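Local coordinates for ferrous iron uptake transporter protein B (Streptococcus thermophilus, PDB 3TAH) that binds guanine nucleotides through its cytosolic G-protein domain and probably uses GTP to drive ferrous iron uptake across the cell membrane, at residues Q195-A198 with R199-I203. The protein carries 1 engineered substitution. Residues are numbered along the deposited sequence; the frame is centred on the assembly and turned at random.
Sequences QRSA and RFYAI
Ser-197 and Tyr-201 meet through their backbones, and the Tyr-201 ring also lies against the hydroxyl and the carbonyl O of Ser-197. The backbone part is an i to i+4 hydrogen bond, N of Tyr-201 to O of Ser-197 at 3.1 Å, with an N-H...O angle of 164°. One residue on, N of Ala-202 reaches O of Ala-198 at 2.8 Å, with an N-H...O angle of 155°. These two bonds open helix 198-206 of the FeoB cytosolic helical domain. Ser-197 is its N-cap residue by position, yet its hydroxyl makes no capping bond. A type I turn from Gln-195 to Ala-198 leads the chain into the helix.

OG of Ser-197 lies 3.4 Å from CE2 of Tyr-201. With CG of Tyr-201 set anti to the carbonyl carbon (chi1 -74°), the ring lies beside Ser-197, and its CD2 comes 3.3 Å from O of Ser-197. The methyl of Ala-198 touches Leu-186 of helix 176-189, and the Phe-200 ring leads away to Arg-73 and Leu-77 of helix 67-77.

Water takes up the amide of Arg-199. Its N donates to a water 3.1 Å away that also binds O of Gln-195; a second water donates to O of Arg-196 at 2.7 Å and takes a weak bond from the same amide. The extended Arg-199 side chain forms a salt bridge with Glu-179 of helix 176-189.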
loop_
_atom_site.group_PDB
_atom_site.type_symbol
_atom_site.label_atom_id
_atom_site.label_comp_id
_atom_site.label_asym_id
_atom_site.label_seq_id
_atom_site.Cartn_x
_atom_site.Cartn_y
_atom_site.Cartn_z
ATOM N N GLN A 195 7.339 2.209 15.474
ATOM C CA GLN A 195 8.448 1.824 14.596
ATOM C C GLN A 195 7.955 1.226 13.271
ATOM O O GLN A 195 8.499 1.548 12.218
ATOM C CB GLN A 195 9.429 0.873 15.298
ATOM C CG GLN A 195 10.342 1.590 16.319
ATOM C CD GLN A 195 11.450 2.375 15.648
ATOM O OE1 GLN A 195 11.372 3.614 15.473
ATOM N NE2 GLN A 195 12.486 1.659 15.245
ATOM N N ARG A 196 6.921 0.385 13.310
ATOM C CA ARG A 196 6.460 -0.316 12.105
ATOM C C ARG A 196 6.036 0.621 10.972
ATOM O O ARG A 196 6.321 0.356 9.802
ATOM C CB ARG A 196 5.298 -1.257 12.443
ATOM C CG ARG A 196 4.681 -1.988 11.243
ATOM C CD ARG A 196 3.632 -3.012 11.706
ATOM N NE ARG A 196 4.226 -4.065 12.534
ATOM C CZ ARG A 196 4.911 -5.122 12.098
ATOM N NH1 ARG A 196 5.135 -5.337 10.800
ATOM N NH2 ARG A 196 5.391 -5.990 12.992
ATOM N N SER A 197 5.340 1.695 11.338
ATOM C CA SER A 197 4.766 2.642 10.398
ATOM C C SER A 197 5.544 3.952 10.359
ATOM O O SER A 197 5.105 4.912 9.708
ATOM C CB SER A 197 3.293 2.898 10.757
ATOM O OG SER A 197 3.129 3.248 12.125
ATOM N N ALA A 198 6.700 3.995 11.028
ATOM C CA ALA A 198 7.461 5.243 11.175
ATOM C C ALA A 198 7.783 5.862 9.825
ATOM O O ALA A 198 7.667 7.073 9.666
ATOM C CB ALA A 198 8.741 5.042 11.978
ATOM N N ARG A 199 8.161 5.031 8.858
ATOM C CA ARG A 199 8.503 5.514 7.517
ATOM C C ARG A 199 7.302 6.149 6.799
ATOM O O ARG A 199 7.465 7.174 6.126
ATOM C CB ARG A 199 9.114 4.387 6.686
ATOM C CG ARG A 199 9.709 4.849 5.390
ATOM C CD ARG A 199 10.493 3.723 4.732
ATOM N NE ARG A 199 10.886 4.128 3.395
ATOM C CZ ARG A 199 11.972 4.828 3.075
ATOM N NH1 ARG A 199 12.858 5.230 3.984
ATOM N NH2 ARG A 199 12.182 5.136 1.800
ATOM N N PHE A 200 6.117 5.550 6.956
ATOM C CA PHE A 200 4.883 6.114 6.408
ATOM C C PHE A 200 4.679 7.528 6.937
ATOM O O PHE A 200 4.392 8.452 6.179
ATOM C CB PHE A 200 3.653 5.269 6.778
ATOM C CG PHE A 200 2.369 5.855 6.291
ATOM C CD1 PHE A 200 1.867 5.501 5.052
ATOM C CD2 PHE A 200 1.656 6.761 7.067
ATOM C CE1 PHE A 200 0.691 6.052 4.585
ATOM C CE2 PHE A 200 0.470 7.306 6.590
ATOM C CZ PHE A 200 -0.000 6.945 5.356
ATOM N N TYR A 201 4.810 7.679 8.253
ATOM C CA TYR A 201 4.625 8.981 8.882
ATOM C C TYR A 201 5.726 9.960 8.483
ATOM O O TYR A 201 5.442 11.130 8.247
ATOM C CB TYR A 201 4.574 8.844 10.399
ATOM C CG TYR A 201 3.286 8.261 10.894
ATOM C CD1 TYR A 201 2.107 9.003 10.844
ATOM C CD2 TYR A 201 3.235 6.988 11.428
ATOM C CE1 TYR A 201 0.912 8.477 11.299
ATOM C CE2 TYR A 201 2.047 6.460 11.887
ATOM C CZ TYR A 201 0.893 7.210 11.824
ATOM O OH TYR A 201 -0.294 6.679 12.272
ATOM N N ALA A 202 6.968 9.489 8.403
ATOM C CA ALA A 202 8.075 10.367 8.033
ATOM C C ALA A 202 7.874 10.945 6.618
ATOM O O ALA A 202 8.088 12.133 6.388
ATOM C CB ALA A 202 9.412 9.644 8.149
ATOM N N ILE A 203 7.460 10.105 5.678
ATOM C CA ILE A 203 7.234 10.541 4.300
ATOM C C ILE A 203 6.053 11.504 4.236
ATOM O O ILE A 203 6.117 12.517 3.537
ATOM C CB ILE A 203 7.023 9.356 3.338
ATOM C CG1 ILE A 203 8.317 8.565 3.207
ATOM C CG2 ILE A 203 6.601 9.868 1.933
ATOM C CD1 ILE A 203 8.159 7.218 2.574
HETATM O O HOH W 1 9.227 2.178 9.508
HETATM O O HOH W 2 7.005 2.263 8.020
#